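Local structure of cellulase (Clostridium cellulovorans, 6UI3) at residues 253-257 against 296-300. The protein is a GH5 subfamily 4 endoglucanase of broad specificity, this chain being its TIM-barrel glycoside hydrolase module, which probably cleaves beta-glucan chains such as cellulose. Numbering follows the deposited sequence.
Sequences FRMLN and AYGMP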
ATOM      1  N   PHE A 253       9.851  -1.478  14.550  1.00  7.45           N
ATOM      2  CA  PHE A 253      10.728  -1.316  13.394  0.57  7.57           C
ATOM      3  C   PHE A 253      12.031  -2.086  13.561  1.00  7.85           C
ATOM      4  O   PHE A 253      12.531  -2.681  12.598  1.00  7.66           O
ATOM      5  CB  PHE A 253      10.967   0.169  13.081  0.57  7.70           C
ATOM      6  CG  PHE A 253       9.891   0.764  12.214  0.57  8.11           C
ATOM      7  CD1 PHE A 253       8.809   1.404  12.790  0.57  8.99           C
ATOM      8  CD2 PHE A 253       9.933   0.623  10.831  0.57  7.92           C
ATOM      9  CE1 PHE A 253       7.797   1.916  12.019  0.57  9.28           C
ATOM     10  CE2 PHE A 253       8.911   1.122  10.046  0.57  8.93           C
ATOM     11  CZ  PHE A 253       7.847   1.780  10.645  0.57  8.58           C
ATOM     12  N   ARG A 254      12.598  -2.099  14.770  1.00  7.34           N
ATOM     13  CA  ARG A 254      13.770  -2.936  14.993  1.00  7.63           C
ATOM     14  C   ARG A 254      13.455  -4.410  14.718  1.00  7.77           C
ATOM     15  O   ARG A 254      14.294  -5.143  14.190  1.00  8.09           O
ATOM     16  CB  ARG A 254      14.287  -2.759  16.421  1.00  7.75           C
ATOM     17  CG  ARG A 254      14.982  -1.436  16.697  1.00  8.05           C
ATOM     18  CD  ARG A 254      15.506  -1.373  18.100  1.00  9.34           C
ATOM     19  NE  ARG A 254      16.106  -0.083  18.458  1.00 10.60           N
ATOM     20  CZ  ARG A 254      17.387   0.211  18.324  1.00 12.29           C
ATOM     21  NH1 ARG A 254      18.227  -0.655  17.800  1.00 15.19           N
ATOM     22  NH2 ARG A 254      17.820   1.395  18.709  1.00 14.27           N
ATOM     23  N   MET A 255      12.259  -4.861  15.103  1.00  7.32           N
ATOM     24  CA  MET A 255      11.877  -6.250  14.869  0.79  7.42           C
ATOM     25  C   MET A 255      11.712  -6.535  13.378  1.00  7.32           C
ATOM     26  O   MET A 255      12.156  -7.588  12.897  1.00  8.15           O
ATOM     27  CB  MET A 255      10.618  -6.547  15.682  0.79  8.38           C
ATOM     28  CG  MET A 255      10.010  -7.922  15.463  0.79  9.19           C
ATOM     29  SD  MET A 255       8.968  -8.006  14.011  0.79 10.07           S
ATOM     30  CE  MET A 255       7.634  -6.914  14.495  0.79 11.87           C
ATOM     31  N   LEU A 256      11.104  -5.620  12.622  1.00  7.31           N
ATOM     32  CA  LEU A 256      10.971  -5.827  11.181  1.00  7.67           C
ATOM     33  C   LEU A 256      12.344  -5.862  10.525  1.00  7.96           C
ATOM     34  O   LEU A 256      12.581  -6.628   9.582  1.00  8.27           O
ATOM     35  CB  LEU A 256      10.117  -4.715  10.571  1.00  8.14           C
ATOM     36  CG  LEU A 256       8.628  -4.753  10.930  1.00  7.84           C
ATOM     37  CD1 LEU A 256       7.950  -3.473  10.487  1.00  8.16           C
ATOM     38  CD2 LEU A 256       7.898  -5.967  10.335  1.00  9.40           C
ATOM     39  N   ASN A 257      13.255  -5.015  11.005  1.00  8.35           N
ATOM     40  CA  ASN A 257      14.622  -5.011  10.507  1.00  8.45           C
ATOM     41  C   ASN A 257      15.297  -6.353  10.771  1.00  8.94           C
ATOM     42  O   ASN A 257      15.973  -6.903   9.893  1.00  9.51           O
ATOM     43  CB  ASN A 257      15.383  -3.860  11.165  1.00  9.67           C
ATOM     44  CG  ASN A 257      16.776  -3.705  10.621  1.00 10.75           C
ATOM     45  OD1 ASN A 257      16.948  -3.489   9.415  1.00 11.60           O
ATOM     46  ND2 ASN A 257      17.775  -3.787  11.493  1.00 11.08           N
ATOM     47  N   ALA A 296      15.660   4.786   8.960  1.00  9.61           N
ATOM     48  CA  ALA A 296      16.860   4.164   9.522  1.00 10.78           C
ATOM     49  C   ALA A 296      17.007   2.713   9.087  1.00 12.39           C
ATOM     50  O   ALA A 296      18.135   2.191   9.055  1.00 14.01           O
ATOM     51  CB  ALA A 296      16.822   4.269  11.049  1.00 11.24           C
ATOM     52  N   TYR A 297      15.900   2.041   8.758  1.00 10.70           N
ATOM     53  CA  TYR A 297      15.901   0.653   8.298  1.00 11.99           C
ATOM     54  C   TYR A 297      15.504   0.528   6.828  1.00 11.62           C
ATOM     55  O   TYR A 297      15.140  -0.565   6.374  1.00 13.21           O
ATOM     56  CB  TYR A 297      15.049  -0.218   9.223  1.00 11.75           C
ATOM     57  CG  TYR A 297      15.496  -0.055  10.661  1.00 10.96           C
ATOM     58  CD1 TYR A 297      16.747  -0.497  11.078  1.00 11.91           C
ATOM     59  CD2 TYR A 297      14.710   0.610  11.591  1.00 11.74           C
ATOM     60  CE1 TYR A 297      17.183  -0.309  12.389  1.00 11.80           C
ATOM     61  CE2 TYR A 297      15.141   0.805  12.898  1.00 12.10           C
ATOM     62  CZ  TYR A 297      16.390   0.350  13.291  1.00 11.40           C
ATOM     63  OH  TYR A 297      16.850   0.524  14.587  1.00 13.84           O
ATOM     64  N   GLY A 298      15.603   1.620   6.070  1.00 11.13           N
ATOM     65  CA  GLY A 298      15.379   1.576   4.636  1.00 11.15           C
ATOM     66  C   GLY A 298      13.952   1.313   4.212  1.00  9.22           C
ATOM     67  O   GLY A 298      13.731   0.812   3.103  1.00 10.47           O
ATOM     68  N   MET A 299      12.972   1.670   5.046  1.00  8.16           N
ATOM     69  CA  MET A 299      11.583   1.375   4.746  0.71  7.74           C
ATOM     70  C   MET A 299      10.850   2.621   4.279  1.00  7.80           C
ATOM     71  O   MET A 299      10.642   3.546   5.088  1.00  8.17           O
ATOM     72  CB  MET A 299      10.906   0.793   5.985  0.71  7.92           C
ATOM     73  CG  MET A 299      11.655  -0.409   6.517  0.71  8.80           C
ATOM     74  SD  MET A 299      10.939  -1.109   8.000  0.71 10.09           S
ATOM     75  CE  MET A 299      12.132  -2.336   8.464  0.71 11.04           C
ATOM     76  N   PRO A 300      10.420   2.693   3.024  1.00  7.88           N
ATOM     77  CA  PRO A 300       9.601   3.834   2.607  1.00  8.57           C
ATOM     78  C   PRO A 300       8.249   3.802   3.301  1.00  8.06           C
ATOM     79  O   PRO A 300       7.705   2.734   3.607  1.00  8.57           O
ATOM     80  CB  PRO A 300       9.445   3.654   1.092  1.00 10.34           C
ATOM     81  CG  PRO A 300      10.023   2.374   0.753  1.00 13.57           C
ATOM     82  CD  PRO A 300      10.681   1.748   1.927  1.00  8.89           C
TER
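In this (beta/alpha)8 barrel, the turn that leads from helix 280-296 into the last strand, 301-305, packs against the neighbouring helix 243-261, and Y297 and M299 carry the contact. Helix 280-296 ends in a Schellman motif, with G298 as its C-prime residue and a hydrogen bond from M299 N to A294 O. The positive phi of G298 is a backbone shape that glycine adopts easily because it carries no CB. Y297, just before it, lays its ring along the helix surface. The N257 and Y297 side chains cross at about a right angle, while the amide and ring planes are 37° apart. With CG anti to the backbone N (chi1 -175°), the asparagine brings its amide obliquely against the CD1 corner of the ring, N257 CG coming within a tight 3.2 Å of Y297 CD1; the contact is van der Waals, and no hydrogen bond joins the two segments. At the far end of the ring, R254 crosses the phenol obliquely, with R254 CG 3.4 Å from Y297 OH, while the hydroxyl also sits over one guanidinium face, near its rim. Arginine suits this exposed position because its aliphatic stem packs on the tyrosine while its NE makes a salt bridge to D250, one turn earlier on the helix. Deeper in, M299 runs extended beyond CG and brings SD to the edge of the F253 ring, 3.5 Å from F253 CD2, a Met-aromatic contact. Its methyl reaches further, with M299 CE 3.8 Å from L256 CB, so one unbranched apolar chain touches F253 with its sulfur and L256 with its methyl. F253 also meets Y290 edge-to-face and touches T293 and A294 of helix 280-296, joining the two outer helices, while F253 and M299 rest on I269 and V267, respectively, of barrel strand 267-272.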